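Long-range contacts in urea carboxylase (Thermus thermophilus, PDB 3OEP), which is of unknown function but is homologous to KipI and KipA, has cyclophilin-like domains, and was wrongly labelled an allophanate hydrolase: residues A[251-256]-A[329-334]; A[384-389]-A[477-482]. All blocks are in the same frame, centred on the assembly; numbering follows the deposited sequence.

Contact 1 of 2, residues A[251-256]-A[329-334]; sequences GPLDAP and GVRGYL
Leu253 lays its CD2 methyl over one face of the Arg331 guanidinium, 3.4 Å above the plane and displaced toward its rim, while the Tyr333 ring meets the turn mainly with its hydroxyl end. Near the plane of that ring, at its edge, sits Leu253 N; Pro252 CB and Asp254 O approach obliquely. Pro252 CB lies 3.7 Å from Tyr333 CE2, and Asp254 O is 3.5 Å from Tyr333 CE1, so the two ring carbons ortho to the hydroxyl are each met by a different residue of the turn. The bond across the contact runs from Asp254 N to Tyr333 OH, 2.9 Å long and nearly straight at 165°. The extended first part of the Arg331 chain carries CD to 3.6 Å from Leu253 CB; the bend at chi3 (-53°) then turns NE and the guanidinium beneath Leu253 CD2. Its NE bonds to Gly481 O and its NH1 makes a salt bridge with Glu275, whose carboxylate also bonds to Tyr333 OH and Leu253 N. Asp254 is the N-cap of helix 255-264: with CG anti to N (chi1 173°), its carboxylate caps a backbone N of the first turn and also meets the Ser257 hydroxyl. A phenylalanine at Tyr333 would probably leave Asp254 N without its acceptor and Glu275 without one of its partners, freeing the turn to shift before the helix. The contact thus sets the start of helix 255-264 over strand 331-336, a middle strand of a five-stranded antiparallel sheet. In this buried setting, Glu275 on the adjacent strand probably offsets the arginine charge, and its bond to the phenol is consistent with Tyr333 OH donating there while accepting from Asp254 N.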
loop_
_atom_site.group_PDB
_atom_site.type_symbol
_atom_site.label_atom_id
_atom_site.label_comp_id
_atom_site.label_asym_id
_atom_site.label_seq_id
_atom_site.Cartn_x
_atom_site.Cartn_y
_atom_site.Cartn_z
ATOM N N GLY A 251 -6.382 4.720 1.567
ATOM C CA GLY A 251 -7.765 5.143 1.400
ATOM C C GLY A 251 -8.727 4.030 1.795
ATOM O O GLY A 251 -8.314 3.026 2.374
ATOM N N PRO A 252 -10.017 4.192 1.472
ATOM C CA PRO A 252 -10.997 3.193 1.908
ATOM C C PRO A 252 -10.937 1.942 1.043
ATOM O O PRO A 252 -10.723 2.042 -0.166
ATOM C CB PRO A 252 -12.335 3.917 1.733
ATOM C CG PRO A 252 -12.085 4.897 0.632
ATOM C CD PRO A 252 -10.636 5.269 0.678
ATOM N N LEU A 253 -11.111 0.777 1.658
ATOM C CA LEU A 253 -11.069 -0.484 0.913
ATOM C C LEU A 253 -12.378 -0.733 0.158
ATOM O O LEU A 253 -12.386 -1.403 -0.880
ATOM C CB LEU A 253 -10.740 -1.654 1.841
ATOM C CG LEU A 253 -9.914 -2.770 1.203
ATOM C CD1 LEU A 253 -8.499 -2.262 0.899
ATOM C CD2 LEU A 253 -9.867 -4.001 2.095
ATOM N N ASP A 254 -13.477 -0.196 0.690
ATOM C CA ASP A 254 -14.768 -0.177 0.002
ATOM C C ASP A 254 -15.126 1.295 -0.207
ATOM O O ASP A 254 -15.801 1.914 0.617
ATOM C CB ASP A 254 -15.806 -0.939 0.839
ATOM C CG ASP A 254 -17.235 -0.833 0.300
ATOM O OD1 ASP A 254 -17.481 -0.254 -0.785
ATOM O OD2 ASP A 254 -18.128 -1.336 1.009
ATOM N N ALA A 255 -14.625 1.857 -1.305
ATOM C CA ALA A 255 -14.720 3.298 -1.548
ATOM C C ALA A 255 -16.159 3.800 -1.730
ATOM O O ALA A 255 -16.507 4.866 -1.216
ATOM C CB ALA A 255 -13.847 3.700 -2.744
ATOM N N PRO A 256 -17.011 3.045 -2.451
ATOM C CA PRO A 256 -18.393 3.523 -2.576
ATOM C C PRO A 256 -19.117 3.673 -1.231
ATOM O O PRO A 256 -19.902 4.613 -1.047
ATOM C CB PRO A 256 -19.061 2.450 -3.435
ATOM C CG PRO A 256 -17.950 1.882 -4.249
ATOM C CD PRO A 256 -16.728 1.928 -3.374
ATOM N N GLY A 329 -20.262 -9.406 5.012
ATOM C CA GLY A 329 -19.473 -8.202 5.000
ATOM C C GLY A 329 -18.675 -8.112 6.273
ATOM O O GLY A 329 -18.931 -8.821 7.251
ATOM N N VAL A 330 -17.679 -7.245 6.242
ATOM C CA VAL A 330 -16.772 -7.096 7.357
ATOM C C VAL A 330 -16.343 -5.668 7.614
ATOM O O VAL A 330 -15.741 -5.419 8.640
ATOM C CB VAL A 330 -15.487 -7.922 7.158
ATOM C CG1 VAL A 330 -15.810 -9.400 7.117
ATOM C CG2 VAL A 330 -14.748 -7.481 5.902
ATOM N N ARG A 331 -16.661 -4.738 6.710
ATOM C CA ARG A 331 -16.043 -3.412 6.737
ATOM C C ARG A 331 -17.077 -2.295 6.758
ATOM O O ARG A 331 -17.895 -2.167 5.852
ATOM C CB ARG A 331 -15.116 -3.257 5.538
ATOM C CG ARG A 331 -14.148 -2.091 5.607
ATOM C CD ARG A 331 -13.060 -2.239 4.533
ATOM N NE ARG A 331 -12.424 -3.555 4.629
ATOM C CZ ARG A 331 -11.355 -3.857 5.364
ATOM N NH1 ARG A 331 -10.693 -2.929 6.038
ATOM N NH2 ARG A 331 -10.919 -5.109 5.383
ATOM N N GLY A 332 -17.017 -1.487 7.809
ATOM C CA GLY A 332 -17.940 -0.375 8.000
ATOM C C GLY A 332 -17.230 0.963 7.975
ATOM O O GLY A 332 -16.001 1.037 8.147
ATOM N N TYR A 333 -18.019 2.017 7.756
ATOM C CA TYR A 333 -17.550 3.398 7.707
ATOM C C TYR A 333 -18.413 4.296 8.576
ATOM O O TYR A 333 -19.639 4.197 8.558
ATOM C CB TYR A 333 -17.564 3.926 6.265
ATOM C CG TYR A 333 -16.590 3.163 5.430
ATOM C CD1 TYR A 333 -16.973 1.999 4.780
ATOM C CD2 TYR A 333 -15.253 3.550 5.375
ATOM C CE1 TYR A 333 -16.054 1.255 4.056
ATOM C CE2 TYR A 333 -14.328 2.814 4.656
ATOM C CZ TYR A 333 -14.730 1.674 4.000
ATOM O OH TYR A 333 -13.802 0.941 3.296
ATOM N N LEU A 334 -17.763 5.168 9.335
ATOM C CA LEU A 334 -18.465 6.168 10.124
ATOM C C LEU A 334 -17.954 7.539 9.721
ATOM O O LEU A 334 -16.771 7.832 9.883
ATOM C CB LEU A 334 -18.238 5.934 11.611
ATOM C CG LEU A 334 -19.000 6.855 12.565
ATOM C CD1 LEU A 334 -20.488 6.548 12.521
ATOM C CD2 LEU A 334 -18.442 6.710 13.979
#

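Contact 2 of 2, residues A[384-389]-A[477-482]; sequences RPLPEA and LWLLGQ
This is a partly buried contact of cation-pi and apolar character, made without any hydrogen bond between the two segments, where the loop entering strand 390-396 runs past the short, weakly bonded helix 477-480. That helix follows strand 467-472, the neighbour of 390-396 in a seven-stranded sheet of the cyclophilin-like clan. Trp478 is the centrepiece. Arg384 crosses one face of its indole, with CD 3.4 Å from the centroid of the six-membered ring in a CH-pi contact, and CZ 4.5 Å from the centroid of the five-membered ring, only 9° off the normal. The guanidinium does not lie flat on the indole: the two planes stand 89° apart, and NH1 is the group turned down onto the ring. Its 3.4 Å approach to Trp478 NE1 brings two donors together over the ring face and is not a bond. Arg384 reaches this place by turning at chi3 (71°), after CG and CD have run along the benzene part. Leu479 CD2 lies over the opposite face of the indole, toward its rim, and Pro385 O meets the edge in plane, 3.7 Å from Trp478 CH2. Further along the loop, Leu386 CD1 fits among Trp478 CZ3, Leu479 CD2 and Gln482 CB, each 3.9 Å away, and Pro387 CD packs 3.7 Å from Leu479 CD2, the two side chains crossing at about a right angle. Gln482 adds only its CB here, since its amide is engaged by Asp254 and by the backbone of Val330 and Arg331. The indole is therefore held between an aliphatic methyl and a cationic chain on its outer side, where the exposed arginine probably keeps its charge solvated while its methylenes cover the ring.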
loop_
_atom_site.group_PDB
_atom_site.type_symbol
_atom_site.label_atom_id
_atom_site.label_comp_id
_atom_site.label_asym_id
_atom_site.label_seq_id
_atom_site.Cartn_x
_atom_site.Cartn_y
_atom_site.Cartn_z
ATOM N N ARG A 384 -26.238 -0.782 -2.320
ATOM C CA ARG A 384 -26.254 -1.964 -3.168
ATOM C C ARG A 384 -26.161 -3.206 -2.275
ATOM O O ARG A 384 -25.461 -3.188 -1.257
ATOM C CB ARG A 384 -25.097 -1.923 -4.174
ATOM C CG ARG A 384 -23.712 -1.962 -3.554
ATOM C CD ARG A 384 -22.599 -1.696 -4.573
ATOM N NE ARG A 384 -22.557 -0.309 -5.035
ATOM C CZ ARG A 384 -21.529 0.249 -5.677
ATOM N NH1 ARG A 384 -20.427 -0.447 -5.940
ATOM N NH2 ARG A 384 -21.598 1.523 -6.053
ATOM N N PRO A 385 -26.884 -4.281 -2.626
ATOM C CA PRO A 385 -26.757 -5.470 -1.792
ATOM C C PRO A 385 -25.386 -6.129 -1.944
ATOM O O PRO A 385 -24.767 -6.048 -3.009
ATOM C CB PRO A 385 -27.863 -6.391 -2.315
ATOM C CG PRO A 385 -28.131 -5.930 -3.697
ATOM C CD PRO A 385 -27.894 -4.453 -3.686
ATOM N N LEU A 386 -24.918 -6.747 -0.869
ATOM C CA LEU A 386 -23.669 -7.487 -0.884
ATOM C C LEU A 386 -24.015 -8.955 -1.085
ATOM O O LEU A 386 -24.684 -9.542 -0.239
ATOM C CB LEU A 386 -22.928 -7.296 0.437
ATOM C CG LEU A 386 -21.561 -7.965 0.560
ATOM C CD1 LEU A 386 -20.566 -7.367 -0.420
ATOM C CD2 LEU A 386 -21.053 -7.843 1.986
ATOM N N PRO A 387 -23.574 -9.552 -2.205
ATOM C CA PRO A 387 -23.929 -10.950 -2.456
ATOM C C PRO A 387 -23.154 -11.919 -1.565
ATOM O O PRO A 387 -22.087 -11.570 -1.055
ATOM C CB PRO A 387 -23.562 -11.142 -3.929
ATOM C CG PRO A 387 -22.465 -10.184 -4.174
ATOM C CD PRO A 387 -22.698 -9.006 -3.257
ATOM N N GLU A 388 -23.703 -13.120 -1.381
ATOM C CA GLU A 388 -23.088 -14.144 -0.529
ATOM C C GLU A 388 -21.840 -14.745 -1.174
ATOM O O GLU A 388 -20.907 -15.138 -0.476
ATOM C CB GLU A 388 -24.094 -15.254 -0.206
ATOM N N ALA A 389 -21.844 -14.827 -2.505
ATOM C CA ALA A 389 -20.669 -15.234 -3.277
ATOM C C ALA A 389 -20.344 -14.132 -4.281
ATOM O O ALA A 389 -21.246 -13.454 -4.767
ATOM C CB ALA A 389 -20.938 -16.539 -3.996
ATOM N N LEU A 477 -13.892 -4.200 -7.430
ATOM C CA LEU A 477 -12.945 -4.158 -6.319
ATOM C C LEU A 477 -13.612 -3.912 -4.967
ATOM O O LEU A 477 -13.116 -4.386 -3.943
ATOM C CB LEU A 477 -11.864 -3.105 -6.575
ATOM C CG LEU A 477 -10.837 -3.513 -7.625
ATOM C CD1 LEU A 477 -9.909 -2.349 -7.929
ATOM C CD2 LEU A 477 -10.059 -4.738 -7.159
ATOM N N TRP A 478 -14.729 -3.179 -4.958
ATOM C CA TRP A 478 -15.451 -2.902 -3.707
ATOM C C TRP A 478 -15.858 -4.193 -2.996
ATOM O O TRP A 478 -15.873 -4.256 -1.768
ATOM C CB TRP A 478 -16.684 -2.011 -3.950
ATOM C CG TRP A 478 -17.825 -2.708 -4.641
ATOM C CD1 TRP A 478 -17.966 -2.909 -5.984
ATOM C CD2 TRP A 478 -18.981 -3.299 -4.026
ATOM N NE1 TRP A 478 -19.130 -3.591 -6.245
ATOM C CE2 TRP A 478 -19.771 -3.844 -5.060
ATOM C CE3 TRP A 478 -19.417 -3.432 -2.703
ATOM C CZ2 TRP A 478 -20.978 -4.505 -4.811
ATOM C CZ3 TRP A 478 -20.619 -4.077 -2.457
ATOM C CH2 TRP A 478 -21.386 -4.607 -3.506
ATOM N N LEU A 479 -16.178 -5.232 -3.766
ATOM C CA LEU A 479 -16.534 -6.518 -3.186
ATOM C C LEU A 479 -15.386 -7.082 -2.362
ATOM O O LEU A 479 -15.607 -7.623 -1.280
ATOM C CB LEU A 479 -16.940 -7.518 -4.272
ATOM C CG LEU A 479 -18.235 -7.220 -5.025
ATOM C CD1 LEU A 479 -18.319 -8.103 -6.265
ATOM C CD2 LEU A 479 -19.449 -7.429 -4.135
ATOM N N LEU A 480 -14.161 -6.943 -2.860
ATOM C CA LEU A 480 -13.000 -7.476 -2.150
ATOM C C LEU A 480 -12.672 -6.680 -0.891
ATOM O O LEU A 480 -12.004 -7.194 0.015
ATOM C CB LEU A 480 -11.798 -7.572 -3.079
ATOM C CG LEU A 480 -12.024 -8.550 -4.233
ATOM C CD1 LEU A 480 -10.798 -8.618 -5.125
ATOM C CD2 LEU A 480 -12.407 -9.950 -3.708
ATOM N N GLY A 481 -13.157 -5.439 -0.830
ATOM C CA GLY A 481 -13.158 -4.662 0.406
ATOM C C GLY A 481 -14.049 -5.263 1.485
ATOM O O GLY A 481 -13.955 -4.881 2.650
ATOM N N GLN A 482 -14.918 -6.199 1.098
ATOM C CA GLN A 482 -15.840 -6.857 2.020
ATOM C C GLN A 482 -15.585 -8.364 2.099
ATOM O O GLN A 482 -16.413 -9.109 2.629
ATOM C CB GLN A 482 -17.276 -6.592 1.573
ATOM C CG GLN A 482 -17.663 -5.113 1.622
ATOM C CD GLN A 482 -17.665 -4.553 3.031
ATOM O OE1 GLN A 482 -17.725 -5.301 4.014
ATOM N NE2 GLN A 482 -17.632 -3.227 3.140
#

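In the fold
From the N terminus the chain passes through strands 3-8 to 45-50 and their helices, then through the first seven-stranded sheet (77-83 to 194-199), before it reaches both contacts. Contact 1 closes a loop of 72 residues, bringing the start of helix 255-264 against strand 331-336. After strand 366-368, contact 2 closes a second loop of 87 residues containing most of the second seven-stranded sheet. The loops follow in series, neither nesting nor crossing, yet their centres are 10 Å apart. Residues 477-482 reach contact 1 through probable hydrogen bonds, Gly481 O with Arg331 NE and Gln482 NE2 with Asp254 OD2; 384-389 reaches it where Leu386 packs on Gly329. Both tie the five-stranded sheet to the second cyclophilin-like part.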